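Local structure of DNA polymerase (Bacillus phage phi29, 2PY5) at residues 434-437 with 438-441; 477-480 with 481-484. The protein copies the viral genome by protein-primed, strand-displacing DNA synthesis with high processivity and fidelity, and proofreads with a 3'-5' exonuclease activity. The protein carries 2 engineered substitutions. All blocks are in the same frame, centred on the assembly; numbering follows the deposited sequence.

Contact 1: residues 434-437 with 438-441; sequences TAWA and RYTT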
loop_
_atom_site.group_PDB
_atom_site.type_symbol
_atom_site.label_atom_id
_atom_site.label_comp_id
_atom_site.label_asym_id
_atom_site.label_seq_id
_atom_site.Cartn_x
_atom_site.Cartn_y
_atom_site.Cartn_z
ATOM N N THR F 434 -7.001 -3.887 -12.551
ATOM C CA THR F 434 -6.229 -2.641 -12.689
ATOM C C THR F 434 -6.363 -2.058 -14.114
ATOM O O THR F 434 -6.412 -0.829 -14.279
ATOM C CB THR F 434 -4.781 -2.802 -12.293
ATOM O OG1 THR F 434 -4.125 -3.711 -13.189
ATOM C CG2 THR F 434 -4.649 -3.287 -10.851
ATOM N N ALA F 435 -6.501 -2.921 -15.129
ATOM C CA ALA F 435 -6.680 -2.460 -16.510
ATOM C C ALA F 435 -7.974 -1.676 -16.674
ATOM O O ALA F 435 -7.989 -0.593 -17.235
ATOM C CB ALA F 435 -6.616 -3.632 -17.510
ATOM N N TRP F 436 -9.067 -2.213 -16.141
ATOM C CA TRP F 436 -10.311 -1.498 -16.186
ATOM C C TRP F 436 -10.251 -0.185 -15.390
ATOM O O TRP F 436 -10.892 0.796 -15.784
ATOM C CB TRP F 436 -11.445 -2.393 -15.657
ATOM C CG TRP F 436 -11.984 -3.378 -16.664
ATOM C CD1 TRP F 436 -12.023 -4.748 -16.552
ATOM C CD2 TRP F 436 -12.645 -3.062 -17.893
ATOM N NE1 TRP F 436 -12.634 -5.295 -17.658
ATOM C CE2 TRP F 436 -13.041 -4.287 -18.487
ATOM C CE3 TRP F 436 -12.947 -1.870 -18.549
ATOM C CZ2 TRP F 436 -13.683 -4.338 -19.705
ATOM C CZ3 TRP F 436 -13.601 -1.931 -19.754
ATOM C CH2 TRP F 436 -13.960 -3.160 -20.322
ATOM N N ALA F 437 -9.533 -0.180 -14.261
ATOM C CA ALA F 437 -9.379 1.027 -13.461
ATOM C C ALA F 437 -8.644 2.101 -14.296
ATOM O O ALA F 437 -9.084 3.261 -14.374
ATOM C CB ALA F 437 -8.628 0.726 -12.229
ATOM N N ARG F 438 -7.568 1.703 -14.957
ATOM C CA ARG F 438 -6.850 2.637 -15.826
ATOM C C ARG F 438 -7.751 3.151 -16.938
ATOM O O ARG F 438 -7.769 4.346 -17.245
ATOM C CB ARG F 438 -5.596 1.997 -16.441
ATOM C CG ARG F 438 -4.505 1.767 -15.482
ATOM C CD ARG F 438 -3.205 1.351 -16.190
ATOM N NE ARG F 438 -3.308 0.037 -16.802
ATOM C CZ ARG F 438 -3.246 -1.120 -16.149
ATOM N NH1 ARG F 438 -3.057 -1.157 -14.836
ATOM N NH2 ARG F 438 -3.338 -2.258 -16.804
ATOM N N TYR F 439 -8.506 2.236 -17.549
ATOM C CA TYR F 439 -9.431 2.582 -18.615
ATOM C C TYR F 439 -10.415 3.654 -18.140
ATOM O O TYR F 439 -10.699 4.622 -18.847
ATOM C CB TYR F 439 -10.185 1.321 -19.069
ATOM C CG TYR F 439 -11.241 1.562 -20.100
ATOM C CD1 TYR F 439 -10.934 1.544 -21.443
ATOM C CD2 TYR F 439 -12.561 1.826 -19.728
ATOM C CE1 TYR F 439 -11.894 1.781 -22.392
ATOM C CE2 TYR F 439 -13.533 2.061 -20.675
ATOM C CZ TYR F 439 -13.192 2.038 -22.008
ATOM O OH TYR F 439 -14.147 2.270 -22.992
ATOM N N THR F 440 -10.959 3.458 -16.942
ATOM C CA THR F 440 -11.913 4.402 -16.394
ATOM C C THR F 440 -11.344 5.811 -16.337
ATOM O O THR F 440 -11.997 6.785 -16.752
ATOM C CB THR F 440 -12.344 3.983 -15.008
ATOM O OG1 THR F 440 -12.963 2.680 -15.082
ATOM C CG2 THR F 440 -13.315 4.995 -14.415
ATOM N N THR F 441 -10.124 5.920 -15.810
ATOM C CA THR F 441 -9.496 7.224 -15.621
ATOM C C THR F 441 -8.989 7.842 -16.933
ATOM O O THR F 441 -9.248 9.008 -17.216
ATOM C CB THR F 441 -8.389 7.076 -14.587
ATOM O OG1 THR F 441 -9.020 6.766 -13.335
ATOM C CG2 THR F 441 -7.507 8.349 -14.490
HETATM O O HOH W 1 -2.793 -4.744 -15.434
#

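Contact 2: residues 477-480 with 481-484; sequences PKKL and GYWA. With EDO (1,2-ethanediol), chain T.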
loop_
_atom_site.group_PDB
_atom_site.type_symbol
_atom_site.label_atom_id
_atom_site.label_comp_id
_atom_site.label_asym_id
_atom_site.label_seq_id
_atom_site.Cartn_x
_atom_site.Cartn_y
_atom_site.Cartn_z
ATOM N N PRO F 477 -21.816 12.506 -6.287
ATOM C CA PRO F 477 -21.013 12.591 -5.066
ATOM C C PRO F 477 -20.786 11.285 -4.306
ATOM O O PRO F 477 -19.853 11.234 -3.488
ATOM C CB PRO F 477 -21.796 13.566 -4.183
ATOM C CG PRO F 477 -23.057 13.784 -4.817
ATOM C CD PRO F 477 -23.074 13.268 -6.179
ATOM N N LYS F 478 -21.624 10.263 -4.549
ATOM C CA LYS F 478 -21.618 9.031 -3.731
ATOM C C LYS F 478 -21.643 7.703 -4.504
ATOM O O LYS F 478 -21.095 6.711 -4.033
ATOM C CB LYS F 478 -22.822 9.022 -2.775
ATOM C CG LYS F 478 -23.249 10.379 -2.247
ATOM C CD LYS F 478 -24.382 10.237 -1.239
ATOM C CE LYS F 478 -25.373 11.409 -1.328
ATOM N NZ LYS F 478 -24.706 12.753 -1.252
ATOM N N LYS F 479 -22.291 7.681 -5.669
ATOM C CA LYS F 479 -22.582 6.426 -6.376
ATOM C C LYS F 479 -21.314 5.693 -6.787
ATOM O O LYS F 479 -20.394 6.299 -7.327
ATOM C CB LYS F 479 -23.452 6.687 -7.616
ATOM C CG LYS F 479 -24.937 6.969 -7.344
ATOM C CD LYS F 479 -25.661 7.219 -8.667
ATOM C CE LYS F 479 -27.079 7.710 -8.470
ATOM N NZ LYS F 479 -27.701 8.054 -9.779
ATOM N N LEU F 480 -21.278 4.384 -6.542
ATOM C CA LEU F 480 -20.122 3.555 -6.826
ATOM C C LEU F 480 -19.692 3.671 -8.282
ATOM O O LEU F 480 -20.485 3.493 -9.191
ATOM C CB LEU F 480 -20.425 2.094 -6.507
ATOM C CG LEU F 480 -19.332 1.066 -6.726
ATOM C CD1 LEU F 480 -18.128 1.331 -5.835
ATOM C CD2 LEU F 480 -19.873 -0.351 -6.494
ATOM N N GLY F 481 -18.434 4.010 -8.496
ATOM C CA GLY F 481 -17.875 4.013 -9.835
ATOM C C GLY F 481 -18.089 5.310 -10.601
ATOM O O GLY F 481 -17.477 5.507 -11.657
ATOM N N TYR F 482 -18.960 6.183 -10.091
ATOM C CA TYR F 482 -19.129 7.519 -10.662
ATOM C C TYR F 482 -18.000 8.438 -10.189
ATOM O O TYR F 482 -17.287 8.129 -9.240
ATOM C CB TYR F 482 -20.476 8.115 -10.281
ATOM C CG TYR F 482 -21.667 7.512 -11.019
ATOM C CD1 TYR F 482 -22.433 8.286 -11.872
ATOM C CD2 TYR F 482 -22.016 6.177 -10.856
ATOM C CE1 TYR F 482 -23.536 7.756 -12.540
ATOM C CE2 TYR F 482 -23.118 5.629 -11.526
ATOM C CZ TYR F 482 -23.869 6.428 -12.367
ATOM O OH TYR F 482 -24.976 5.918 -13.045
ATOM N N TRP F 483 -17.862 9.577 -10.865
ATOM C CA TRP F 483 -16.861 10.587 -10.506
ATOM C C TRP F 483 -17.470 11.604 -9.564
ATOM O O TRP F 483 -18.458 12.247 -9.911
ATOM C CB TRP F 483 -16.375 11.324 -11.744
ATOM C CG TRP F 483 -15.605 10.474 -12.672
ATOM C CD1 TRP F 483 -16.102 9.708 -13.687
ATOM C CD2 TRP F 483 -14.196 10.292 -12.677
ATOM N NE1 TRP F 483 -15.075 9.052 -14.332
ATOM C CE2 TRP F 483 -13.892 9.391 -13.726
ATOM C CE3 TRP F 483 -13.151 10.797 -11.895
ATOM C CZ2 TRP F 483 -12.585 8.996 -14.010
ATOM C CZ3 TRP F 483 -11.863 10.388 -12.166
ATOM C CH2 TRP F 483 -11.590 9.496 -13.224
ATOM N N ALA F 484 -16.891 11.750 -8.381
ATOM C CA ALA F 484 -17.312 12.811 -7.464
ATOM C C ALA F 484 -16.533 14.062 -7.809
ATOM O O ALA F 484 -15.328 14.006 -8.022
ATOM C CB ALA F 484 -17.023 12.426 -6.027
HETATM C C1 EDO T . -16.378 2.589 -13.593
HETATM O O1 EDO T . -15.842 3.236 -12.435
HETATM C C2 EDO T . -17.119 1.312 -13.207
HETATM O O2 EDO T . -18.250 1.607 -12.374
#

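Contact 1: residues 434-437 with 438-441
Trp436 and Tyr439, one turn apart on helix 427-447, form a T-shaped pair in which the six-membered edge of the indole meets a face of the phenol ring. The centroids lie 5.4 Å apart with the planes at 83°, and Trp436 CZ3 comes within 3.9 Å of Tyr439 CD2. Tyr439 CG stands anti to the backbone N (chi1 176°), which sets its ring alongside the indole, and the indole NE1 is bonded to Leu262 O.

Polar contacts begin with Arg438, whose chain bends at chi3 (-68°) and folds back along the preceding turn. One face of its guanidinium lies over Thr434 O and Ala435 CA. A water in the guanidinium plane accepts from Arg438 NH2 at 2.9 Å and donates to Thr434 OG1 at 2.8 Å. Arg438 NH1 bonds Gly228 O and NH2 forms a salt bridge with Asp332, while Arg227 O bonds Thr434 OG1.

Trp436 O accepts twice, from the backbone N and the side-chain OG1 of Thr440, each 2.9 Å from Trp436 O and approaching from opposite faces of the carbonyl plane. Arg438 N, Tyr439 N and Thr441 N donate likewise to Thr434 O, Ala435 O and Ala437 O.

This is regular alpha-helical i to i+4 bonding in the polymerization region; Thr434 and Arg438 are probably involved in binding template-primer structures.

Contact 2: residues 477-480 with 481-484
Lys479 and Tyr482 close a type II beta turn, with Tyr482 N donating to Lys479 O at 3.1 Å from above the carbonyl plane. Asn251 ND2 bonds the same oxygen, which therefore has two donors. Gly481 occupies the third position of the turn with positive phi (87°), where a CB would press against Leu480 O.

The close packing is around the tyrosine ring. Lys479 CB lies 3.6 Å from Tyr482 CD2, and farther along the chain Lys479 CD makes a CH-pi contact, 4.2 Å from the ring centroid and 13° off its normal. Because the lysine runs extended beyond CG, its methylenes pass along that face, side by side with the tyrosine. Leu480 O sits at the ring edge, in plane, 3.5 Å from Tyr482 CD2.

The whole turn lies at the surface, and its loose part is at Pro477: where the two arms come together again, Pro477 O merely approaches Ala484 CB, at 4.0 Å. A 1,2-ethanediol, probably from the crystallisation liquor, donates from O1 to Gly481 O at 2.9 Å.

The turn leads into strand 483-489, which pairs antiparallel with strand 241-250; Leu480 leans on helix 253-260, and Trp483 packs between strand 241-250 and helix 427-447.

Contact 1 precedes contact 2 along the chain, and their centres lie 15 Å apart on the same side of the molecule's centre. Helix 427-447 carries the first; strands 452-456 and 459-463 and a loop then lead to the turn of the second, at the start of strand 483-489. The two meet by packing of Trp483, whose CZ2 is 3.6 Å from Thr440 O and whose CH2 is 3.8 Å from Thr441 OG1, itself hydrogen-bonded to Thr457 O of the YCDTD motif. Helix 253-260 is a shared neighbour, touched by Ala437 and by Leu480. Both contacts belong to the polymerization region, where the helix packs against the antiparallel sheet whose strand 241-250 bears the catalytic magnesium-binding residues Asp249 and Val250.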